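Local coordinates for protein 2-c-methyl-d-erythritol 2,4-cyclodiphosphate synthase (Plasmodium falciparum, PDB 4C81) that catalyses cyclisation of a CDP-linked methylerythritol phosphate to 2-C-methyl-D-erythritol 2,4-cyclodiphosphate with release of CMP, a step of non-mevalonate isoprenoid synthesis, at residues Leu44-Val49 and Lys169-Phe174; Asp63-Ser68 and Val119-Ile124; Pro128-Ile133 and Ile152-Lys157. The protein carries 1 engineered substitution. One frame throughout, in Å; residues are numbered along the deposited sequence.

Interaction 1. Residues Leu44-Val49 and Lys169-Phe174. With ZN (zinc ion), chain C.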
loop_
_atom_site.group_PDB
_atom_site.type_symbol
_atom_site.label_atom_id
_atom_site.label_comp_id
_atom_site.label_asym_id
_atom_site.label_seq_id
_atom_site.Cartn_x
_atom_site.Cartn_y
_atom_site.Cartn_z
ATOM N N LEU A 44 -17.089 13.167 -12.611
ATOM C CA LEU A 44 -16.009 12.812 -11.679
ATOM C C LEU A 44 -15.216 14.035 -11.217
ATOM O O LEU A 44 -14.894 14.920 -12.013
ATOM C CB LEU A 44 -15.043 11.806 -12.329
ATOM C CG LEU A 44 -13.770 11.436 -11.548
ATOM C CD1 LEU A 44 -14.115 10.667 -10.281
ATOM C CD2 LEU A 44 -12.817 10.634 -12.424
ATOM N N THR A 45 -14.907 14.066 -9.923
ATOM C CA THR A 45 -13.975 15.027 -9.350
ATOM C C THR A 45 -12.805 14.238 -8.780
ATOM O O THR A 45 -13.006 13.227 -8.107
ATOM C CB THR A 45 -14.626 15.844 -8.219
ATOM O OG1 THR A 45 -15.827 16.458 -8.702
ATOM C CG2 THR A 45 -13.671 16.919 -7.710
ATOM N N LEU A 46 -11.590 14.699 -9.060
ATOM C CA LEU A 46 -10.375 13.993 -8.663
ATOM C C LEU A 46 -9.364 14.996 -8.099
ATOM O O LEU A 46 -8.852 15.855 -8.824
ATOM C CB LEU A 46 -9.808 13.237 -9.870
ATOM C CG LEU A 46 -8.830 12.086 -9.633
ATOM C CD1 LEU A 46 -9.442 11.006 -8.754
ATOM C CD2 LEU A 46 -8.399 11.498 -10.968
ATOM N N GLY A 47 -9.088 14.889 -6.800
ATOM C CA GLY A 47 -8.247 15.856 -6.102
ATOM C C GLY A 47 -8.783 17.270 -6.224
ATOM O O GLY A 47 -8.017 18.224 -6.347
ATOM N N GLY A 48 -10.109 17.393 -6.208
ATOM C CA GLY A 48 -10.779 18.681 -6.377
ATOM C C GLY A 48 -10.871 19.191 -7.809
ATOM O O GLY A 48 -11.397 20.279 -8.034
ATOM N N VAL A 49 -10.372 18.419 -8.775
ATOM C CA VAL A 49 -10.377 18.823 -10.182
ATOM C C VAL A 49 -11.477 18.083 -10.933
ATOM O O VAL A 49 -11.518 16.852 -10.925
ATOM C CB VAL A 49 -9.024 18.523 -10.868
ATOM C CG1 VAL A 49 -9.044 18.997 -12.324
ATOM C CG2 VAL A 49 -7.873 19.173 -10.108
ATOM N N LYS A 169 -13.887 0.306 -15.609
ATOM C CA LYS A 169 -15.088 0.138 -14.799
ATOM C C LYS A 169 -14.938 0.845 -13.452
ATOM O O LYS A 169 -15.933 1.146 -12.795
ATOM C CB LYS A 169 -15.391 -1.347 -14.576
ATOM C CG LYS A 169 -15.741 -2.107 -15.854
ATOM C CD LYS A 169 -15.950 -3.595 -15.594
ATOM C CE LYS A 169 -17.274 -3.872 -14.897
ATOM N NZ LYS A 169 -17.531 -5.331 -14.745
ATOM N N ALA A 170 -13.694 1.102 -13.047
ATOM C CA ALA A 170 -13.419 1.755 -11.772
ATOM C C ALA A 170 -12.053 2.432 -11.777
ATOM O O ALA A 170 -11.229 2.188 -12.660
ATOM C CB ALA A 170 -13.501 0.740 -10.635
ATOM N N ILE A 171 -11.836 3.288 -10.782
ATOM C CA ILE A 171 -10.525 3.883 -10.504
ATOM C C ILE A 171 -10.247 3.760 -9.009
ATOM O O ILE A 171 -11.177 3.745 -8.197
ATOM C CB ILE A 171 -10.449 5.367 -10.933
ATOM C CG1 ILE A 171 -11.579 6.195 -10.302
ATOM C CG2 ILE A 171 -10.502 5.479 -12.461
ATOM C CD1 ILE A 171 -11.466 7.686 -10.556
ATOM N N GLU A 172 -8.976 3.665 -8.639
ATOM C CA GLU A 172 -8.638 3.517 -7.224
ATOM C C GLU A 172 -7.420 4.329 -6.822
ATOM O O GLU A 172 -6.642 4.788 -7.666
ATOM C CB GLU A 172 -8.520 2.039 -6.814
ATOM C CG GLU A 172 -7.362 1.245 -7.384
ATOM C CD GLU A 172 -7.392 -0.225 -6.939
ATOM O OE1 GLU A 172 -8.487 -0.732 -6.602
ATOM O OE2 GLU A 172 -6.319 -0.865 -6.927
ATOM N N CYS A 173 -7.304 4.555 -5.518
ATOM C CA CYS A 173 -6.263 5.415 -4.964
ATOM C C CYS A 173 -5.726 4.808 -3.676
ATOM O O CYS A 173 -6.501 4.322 -2.849
ATOM C CB CYS A 173 -6.823 6.817 -4.670
ATOM S SG CYS A 173 -5.553 8.027 -4.231
ATOM N N PHE A 174 -4.402 4.833 -3.530
ATOM C CA PHE A 174 -3.726 4.573 -2.265
ATOM C C PHE A 174 -3.027 5.848 -1.830
ATOM O O PHE A 174 -2.207 6.384 -2.563
ATOM C CB PHE A 174 -2.684 3.463 -2.418
ATOM C CG PHE A 174 -3.274 2.108 -2.621
ATOM C CD1 PHE A 174 -3.689 1.704 -3.881
ATOM C CD2 PHE A 174 -3.428 1.234 -1.555
ATOM C CE1 PHE A 174 -4.244 0.443 -4.079
ATOM C CE2 PHE A 174 -3.978 -0.027 -1.748
ATOM C CZ PHE A 174 -4.389 -0.419 -3.007
HETATM ZN ZN ZN C . -9.092 -3.001 -6.692
#

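Interaction 2. Residues Asp63-Ser68 and Val119-Ile124. With ZN (zinc ion), chain B.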
loop_
_atom_site.group_PDB
_atom_site.type_symbol
_atom_site.label_atom_id
_atom_site.label_comp_id
_atom_site.label_asym_id
_atom_site.label_seq_id
_atom_site.Cartn_x
_atom_site.Cartn_y
_atom_site.Cartn_z
ATOM N N ASP A 63 -14.532 11.310 -5.376
ATOM C CA ASP A 63 -13.158 11.811 -5.346
ATOM C C ASP A 63 -12.246 10.878 -4.545
ATOM O O ASP A 63 -12.006 11.089 -3.353
ATOM C CB ASP A 63 -13.120 13.240 -4.781
ATOM C CG ASP A 63 -11.800 13.949 -5.054
ATOM O OD1 ASP A 63 -10.740 13.285 -5.083
ATOM O OD2 ASP A 63 -11.815 15.184 -5.236
ATOM N N ILE A 64 -11.739 9.849 -5.218
ATOM C CA ILE A 64 -10.890 8.841 -4.573
ATOM C C ILE A 64 -9.656 9.440 -3.893
ATOM O O ILE A 64 -9.178 8.903 -2.892
ATOM C CB ILE A 64 -10.454 7.707 -5.556
ATOM C CG1 ILE A 64 -9.784 8.282 -6.810
ATOM C CG2 ILE A 64 -11.650 6.820 -5.921
ATOM C CD1 ILE A 64 -9.182 7.230 -7.729
ATOM N N ILE A 65 -9.137 10.542 -4.432
ATOM C CA ILE A 65 -7.947 11.175 -3.861
ATOM C C ILE A 65 -8.269 11.819 -2.510
ATOM O O ILE A 65 -7.628 11.517 -1.495
ATOM C CB ILE A 65 -7.325 12.207 -4.831
ATOM C CG1 ILE A 65 -6.763 11.499 -6.070
ATOM C CG2 ILE A 65 -6.230 13.000 -4.150
ATOM C CD1 ILE A 65 -6.128 12.441 -7.077
ATOM N N TYR A 66 -9.264 12.701 -2.487
ATOM C CA TYR A 66 -9.658 13.340 -1.230
ATOM C C TYR A 66 -10.105 12.330 -0.177
ATOM O O TYR A 66 -9.737 12.455 0.995
ATOM C CB TYR A 66 -10.765 14.383 -1.455
ATOM C CG TYR A 66 -10.310 15.747 -1.967
ATOM C CD1 TYR A 66 -8.957 16.081 -2.089
ATOM C CD2 TYR A 66 -11.248 16.724 -2.287
ATOM C CE1 TYR A 66 -8.559 17.331 -2.541
ATOM C CE2 TYR A 66 -10.856 17.980 -2.737
ATOM C CZ TYR A 66 -9.516 18.274 -2.862
ATOM O OH TYR A 66 -9.128 19.515 -3.305
ATOM N N HIS A 67 -10.887 11.333 -0.588
ATOM C CA HIS A 67 -11.394 10.330 0.345
ATOM C C HIS A 67 -10.256 9.482 0.917
ATOM O O HIS A 67 -10.198 9.254 2.129
ATOM C CB HIS A 67 -12.451 9.434 -0.307
ATOM C CG HIS A 67 -13.634 10.180 -0.844
ATOM N ND1 HIS A 67 -14.599 9.582 -1.626
ATOM C CD2 HIS A 67 -13.992 11.481 -0.732
ATOM C CE1 HIS A 67 -15.505 10.481 -1.967
ATOM N NE2 HIS A 67 -15.161 11.641 -1.435
ATOM N N SER A 68 -9.344 9.026 0.059
ATOM C CA SER A 68 -8.220 8.213 0.530
ATOM C C SER A 68 -7.271 9.019 1.423
ATOM O O SER A 68 -6.740 8.487 2.393
ATOM C CB SER A 68 -7.453 7.590 -0.639
ATOM O OG SER A 68 -6.761 8.566 -1.383
ATOM N N VAL A 119 2.813 13.402 2.126
ATOM C CA VAL A 119 1.823 12.456 1.623
ATOM C C VAL A 119 2.240 12.038 0.207
ATOM O O VAL A 119 2.710 12.867 -0.581
ATOM C CB VAL A 119 0.393 13.052 1.637
ATOM C CG1 VAL A 119 0.270 14.224 0.673
ATOM C CG2 VAL A 119 -0.639 11.977 1.318
ATOM N N ASP A 120 2.109 10.746 -0.088
ATOM C CA ASP A 120 2.405 10.191 -1.410
ATOM C C ASP A 120 1.169 9.425 -1.863
ATOM O O ASP A 120 0.704 8.522 -1.172
ATOM C CB ASP A 120 3.627 9.262 -1.374
ATOM C CG ASP A 120 4.109 8.858 -2.771
ATOM O OD1 ASP A 120 3.680 9.477 -3.774
ATOM O OD2 ASP A 120 4.931 7.925 -2.873
ATOM N N ILE A 121 0.654 9.802 -3.028
ATOM C CA ILE A 121 -0.639 9.346 -3.504
ATOM C C ILE A 121 -0.450 8.620 -4.832
ATOM O O ILE A 121 0.185 9.147 -5.749
ATOM C CB ILE A 121 -1.604 10.536 -3.689
ATOM C CG1 ILE A 121 -1.787 11.293 -2.365
ATOM C CG2 ILE A 121 -2.943 10.048 -4.198
ATOM C CD1 ILE A 121 -2.295 12.701 -2.533
ATOM N N ASN A 122 -0.983 7.402 -4.904
ATOM C CA ASN A 122 -0.929 6.561 -6.095
ATOM C C ASN A 122 -2.329 6.313 -6.628
ATOM O O ASN A 122 -3.125 5.626 -5.992
ATOM C CB ASN A 122 -0.293 5.219 -5.753
ATOM C CG ASN A 122 1.191 5.323 -5.530
ATOM O OD1 ASN A 122 1.909 5.865 -6.363
ATOM N ND2 ASN A 122 1.664 4.794 -4.408
ATOM N N VAL A 123 -2.623 6.877 -7.796
ATOM C CA VAL A 123 -3.887 6.632 -8.479
ATOM C C VAL A 123 -3.677 5.537 -9.517
ATOM O O VAL A 123 -2.734 5.599 -10.296
ATOM C CB VAL A 123 -4.410 7.908 -9.167
ATOM C CG1 VAL A 123 -5.701 7.626 -9.941
ATOM C CG2 VAL A 123 -4.631 9.013 -8.137
ATOM N N ILE A 124 -4.545 4.531 -9.501
ATOM C CA ILE A 124 -4.508 3.457 -10.488
ATOM C C ILE A 124 -5.751 3.615 -11.344
ATOM O O ILE A 124 -6.876 3.450 -10.865
ATOM C CB ILE A 124 -4.453 2.058 -9.850
ATOM C CG1 ILE A 124 -3.336 2.003 -8.801
ATOM C CG2 ILE A 124 -4.222 1.005 -10.936
ATOM C CD1 ILE A 124 -3.209 0.666 -8.097
HETATM ZN ZN ZN B . -14.776 7.557 -1.959
HETATM O O HOH W 1 -15.255 6.908 -0.326
#

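Interaction 3. Residues Pro128-Ile133 and Ile152-Lys157. With CDP (cytidine-5'-diphosphate), chain D.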
loop_
_atom_site.group_PDB
_atom_site.type_symbol
_atom_site.label_atom_id
_atom_site.label_comp_id
_atom_site.label_asym_id
_atom_site.label_seq_id
_atom_site.Cartn_x
_atom_site.Cartn_y
_atom_site.Cartn_z
ATOM N N PRO A 128 -8.478 9.483 -15.955
ATOM C CA PRO A 128 -7.721 10.450 -16.737
ATOM C C PRO A 128 -6.222 10.405 -16.476
ATOM O O PRO A 128 -5.746 9.635 -15.629
ATOM C CB PRO A 128 -8.294 11.788 -16.264
ATOM C CG PRO A 128 -8.647 11.549 -14.850
ATOM C CD PRO A 128 -9.077 10.108 -14.761
ATOM N N LYS A 129 -5.500 11.243 -17.215
ATOM C CA LYS A 129 -4.054 11.355 -17.119
ATOM C C LYS A 129 -3.703 12.321 -15.978
ATOM O O LYS A 129 -3.804 13.540 -16.117
ATOM C CB LYS A 129 -3.488 11.844 -18.466
ATOM C CG LYS A 129 -2.350 11.006 -19.035
ATOM C CD LYS A 129 -0.996 11.502 -18.586
ATOM C CE LYS A 129 0.130 10.766 -19.296
ATOM N NZ LYS A 129 0.167 11.059 -20.756
ATOM N N ILE A 130 -3.344 11.746 -14.833
ATOM C CA ILE A 130 -2.934 12.481 -13.631
ATOM C C ILE A 130 -1.812 13.498 -13.874
ATOM O O ILE A 130 -1.834 14.584 -13.300
ATOM C CB ILE A 130 -2.501 11.507 -12.492
ATOM C CG1 ILE A 130 -3.671 10.622 -12.045
ATOM C CG2 ILE A 130 -1.967 12.278 -11.288
ATOM C CD1 ILE A 130 -4.860 11.396 -11.517
ATOM N N SER A 131 -0.841 13.158 -14.718
ATOM C CA SER A 131 0.275 14.078 -14.981
ATOM C C SER A 131 -0.185 15.395 -15.630
ATOM O O SER A 131 0.461 16.429 -15.449
ATOM C CB SER A 131 1.369 13.403 -15.817
ATOM O OG SER A 131 0.937 13.151 -17.136
ATOM N N ASN A 132 -1.296 15.361 -16.364
ATOM C CA ASN A 132 -1.863 16.574 -16.967
ATOM C C ASN A 132 -2.583 17.479 -15.964
ATOM O O ASN A 132 -2.763 18.668 -16.230
ATOM C CB ASN A 132 -2.833 16.221 -18.102
ATOM C CG ASN A 132 -2.144 15.575 -19.302
ATOM O OD1 ASN A 132 -2.794 14.915 -20.115
ATOM N ND2 ASN A 132 -0.834 15.766 -19.420
ATOM N N ILE A 133 -3.002 16.919 -14.829
ATOM C CA ILE A 133 -3.726 17.684 -13.805
ATOM C C ILE A 133 -3.008 17.695 -12.446
ATOM O O ILE A 133 -3.561 18.192 -11.457
ATOM C CB ILE A 133 -5.197 17.185 -13.646
ATOM C CG1 ILE A 133 -5.254 15.695 -13.281
ATOM C CG2 ILE A 133 -5.979 17.441 -14.934
ATOM C CD1 ILE A 133 -6.652 15.190 -12.955
ATOM N N ILE A 152 3.726 17.117 -0.868
ATOM C CA ILE A 152 2.704 16.345 -1.591
ATOM C C ILE A 152 3.251 15.723 -2.880
ATOM O O ILE A 152 3.920 16.390 -3.671
ATOM C CB ILE A 152 1.500 17.234 -1.967
ATOM C CG1 ILE A 152 0.930 17.929 -0.727
ATOM C CG2 ILE A 152 0.415 16.410 -2.656
ATOM C CD1 ILE A 152 -0.075 19.014 -1.057
ATOM N N SER A 153 2.954 14.440 -3.075
ATOM C CA SER A 153 3.210 13.742 -4.328
ATOM C C SER A 153 1.920 13.082 -4.786
ATOM O O SER A 153 1.209 12.478 -3.980
ATOM C CB SER A 153 4.282 12.674 -4.140
ATOM O OG SER A 153 4.341 11.806 -5.258
ATOM N N VAL A 154 1.620 13.212 -6.076
ATOM C CA VAL A 154 0.521 12.477 -6.699
ATOM C C VAL A 154 0.998 11.904 -8.035
ATOM O O VAL A 154 1.584 12.616 -8.857
ATOM C CB VAL A 154 -0.739 13.350 -6.884
ATOM C CG1 VAL A 154 -0.469 14.526 -7.814
ATOM C CG2 VAL A 154 -1.897 12.502 -7.402
ATOM N N LYS A 155 0.762 10.604 -8.220
ATOM C CA LYS A 155 1.235 9.862 -9.387
ATOM C C LYS A 155 0.110 8.960 -9.876
ATOM O O LYS A 155 -0.686 8.465 -9.071
ATOM C CB LYS A 155 2.452 8.996 -9.023
ATOM C CG LYS A 155 3.407 9.614 -8.002
ATOM C CD LYS A 155 4.709 8.821 -7.861
ATOM C CE LYS A 155 4.518 7.483 -7.163
ATOM N NZ LYS A 155 4.106 7.606 -5.736
ATOM N N GLY A 156 0.062 8.738 -11.190
ATOM C CA GLY A 156 -0.908 7.842 -11.803
ATOM C C GLY A 156 -0.241 6.702 -12.549
ATOM O O GLY A 156 0.833 6.875 -13.123
ATOM N N LYS A 157 -0.883 5.536 -12.513
ATOM C CA LYS A 157 -0.454 4.349 -13.249
ATOM C C LYS A 157 -1.681 3.675 -13.842
ATOM O O LYS A 157 -2.713 3.583 -13.181
ATOM C CB LYS A 157 0.249 3.363 -12.311
ATOM C CG LYS A 157 1.575 3.851 -11.751
ATOM C CD LYS A 157 2.696 3.789 -12.780
ATOM C CE LYS A 157 3.147 2.358 -13.038
ATOM N NZ LYS A 157 4.464 2.299 -13.722
HETATM O O3B CDP D . 3.685 1.142 -18.944
HETATM P PB CDP D . 4.246 2.198 -17.850
HETATM O O1B CDP D . 5.016 1.298 -16.780
HETATM O O2B CDP D . 5.156 3.212 -18.444
HETATM O O3A CDP D . 2.992 2.818 -17.044
HETATM P PA CDP D . 1.631 3.339 -17.739
HETATM O O1A CDP D . 1.553 2.945 -19.162
HETATM O O2A CDP D . 0.523 2.981 -16.829
HETATM O "O5'" CDP D . 1.801 4.936 -17.670
HETATM C "C5'" CDP D . 3.056 5.580 -17.926
HETATM C "C4'" CDP D . 3.037 7.009 -17.376
HETATM O "O4'" CDP D . 1.809 7.632 -17.830
HETATM C "C3'" CDP D . 2.935 7.016 -15.853
HETATM O "O3'" CDP D . 4.236 6.943 -15.260
HETATM C "C2'" CDP D . 2.300 8.379 -15.603
HETATM O "O2'" CDP D . 3.295 9.407 -15.651
HETATM C "C1'" CDP D . 1.344 8.550 -16.795
HETATM N N1 CDP D . -0.050 8.257 -16.344
HETATM C C2 CDP D . -0.721 9.198 -15.542
HETATM O O2 CDP D . -0.169 10.247 -15.213
HETATM N N3 CDP D . -2.023 8.934 -15.116
HETATM C C4 CDP D . -2.676 7.754 -15.463
HETATM N N4 CDP D . -3.918 7.552 -15.032
HETATM C C5 CDP D . -2.025 6.818 -16.261
HETATM C C6 CDP D . -0.723 7.063 -16.698
#

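Interaction 1. Residues Leu44-Val49 and Lys169-Phe174
L44 and I171 reach for each other tip to tip, the paired methyls at the fork of the leucine meeting the single end methyl of the isoleucine. I171 CD1 lies 3.7 Å from L44 CD2 and 4.0 Å from L44 CD1, so it sits at the fork and does not touch one branch alone. L44 is sent this way with CG anti to its backbone N (chi1 174°), whereas in I171 CG1 stands between the N and the carbonyl carbon and the chain then runs straight out to CD1. L46, two residues on, points in from the same face of its strand; its CD1 is a looser neighbour, 4.3 Å from I171 CD1. The backbones stay well apart, with L46 and C173 about 10.2 Å from CA to CA, and the gap is bridged by hydrocarbon alone. The leucines belong to the first strand of a tight two-residue beta hairpin, a type I' turn at G47-G48, closed by L46 N to V49 O at 2.8 Å and V49 N to L46 O at 3.0 Å. This small ribbon thus packs against a central strand of the main mixed sheet, 170-181, and both leucines and I171 are buried. I64 of helix 64-77 touches both L46 and I171. E172 projects from the other side of strand 170-181, where its OE1 binds a zinc ion shared with H159 of the second subunit, at 2.3 Å, while OE2 stays 3.5 Å from the metal, a one-oxygen grip. The same OE1 is hydrogen-bonded to Y14 OH. Further along this face, F174 meets F174 of each of the other two subunits edge-to-face.

Interaction 2. Residues Asp63-Ser68 and Val119-Ile124
I65 and V123 meet at about a right angle, the isoleucine laying its CG1-CD1 arm over one methyl of the valine: CG1 and CD1 of I65 are each 3.9 Å from V123 CG2. The other branch of V123 takes I64, whose CD1 ends 4.1 Å from V123 CG1, again crosswise. With CG1 anti to the valine N (chi1 177°) and CG2 beside that N, the two methyls fork between the successive isoleucines of the helix. I121 adds a slacker touch, its CD1 being 4.3 Å from I65 CG2. All four residues are buried, and the contact between the segments is purely apolar.

Polar bonds serve the helix itself. D63 is its N-cap: OD1 accepts from Y66 N at 3.0 Å, almost straight (177°) but arriving from above the carboxylate plane. OD1 also accepts from G47 N and OD2 from G48 N, so the cap ties the helix start to the hairpin turn; these N-H groups and the helix end would probably favour a charged carboxylate.

Metal binding falls to H67, on the helix. Its ND1 holds a zinc ion at 2.1 Å, and D15, H17 and a water complete its four ligands. NE2, at the far side of the imidazole, is hydrogen-bonded to S98 OG, which together with the metal fixes the ring's rotation; D63 O lies over one face toward the rim.

The axes of segments 64-68 and 119-124 run obliquely in roughly opposed directions, at 138°, and approach to 9.8 Å. I64 also reaches I171 of strand 170-181, I65 packs on I137 of helix 130-145, both touch L46 of strand 43-46, and I121 touches both C173 of strand 170-181 and I141 of helix 130-145.

Interaction 3. Residues Pro128-Ile133 and Ile152-Lys157
I130 and V154 both hold CG2 anti to the backbone N (chi1 -63° in I130 and 62° in V154, each measured to CG1), and these two methyls are the ones that meet, 3.9 Å apart, as the side chains cross obliquely. The same setting of I130 swings CG1 beside its own N and over G156, whose CA is 3.9 Å away; with no side chain there, the strand lets the isoleucine and the cytosine of bound CDP settle close to its backbone. The contact joins the start of helix 130-145 to strand 152-157, the outermost of the sheet within this chain, in a beta-alpha-beta unit. Just before it, a cis peptide precedes P128, and the following turn lays its backbone along the edge of the base. I130 N donates to CDP N3 at 3.1 Å and S131 N to CDP O2 at 3.0 Å. P128 O lies 2.8 Å from the exocyclic amine N4. K129 reaches the base and ribose with CD and CE. From the strand, G156 O lies 3.3 Å from C2' of the ribose, and K157, curled at chi2 and chi3, extends NZ toward the beta phosphate in a weak bond of 3.3 Å to CDP O1B; NZ also forms a salt bridge with D15 of the third subunit, and D81 of that subunit binds the nucleotide too. Two backbone N-H groups bond N3 and O2 and P128 O lies close to N4, while A125 O also bonds the nucleotide, so the base is probably recognised largely through main-chain atoms, consistent with a cytidine-diphosphate-bearing substrate.

In the fold
Along the chain, interactions 2 and 3 follow one another inside the long loop closed by interaction 1. Centres lie about 7 Å apart for interactions 1 and 2 and about 10 Å for either with interaction 3. All three reach the same mixed sheet, whose strands 170-181, 114-124 and 152-157 are neighbours in that order. Probable backbone hydrogen bonds E172 O to I124 N and V123 N to K155 O, each 2.8 Å, tie these strands, and K155 NZ joins D120 OD1 by a 2.7 Å salt bridge. L46 CD2, 3.6 Å from I130 CD1, links the hairpin to the nucleotide-binding turn. One continuous core thus carries zinc-binding H67 and a nucleotide pocket completed by a neighbouring subunit.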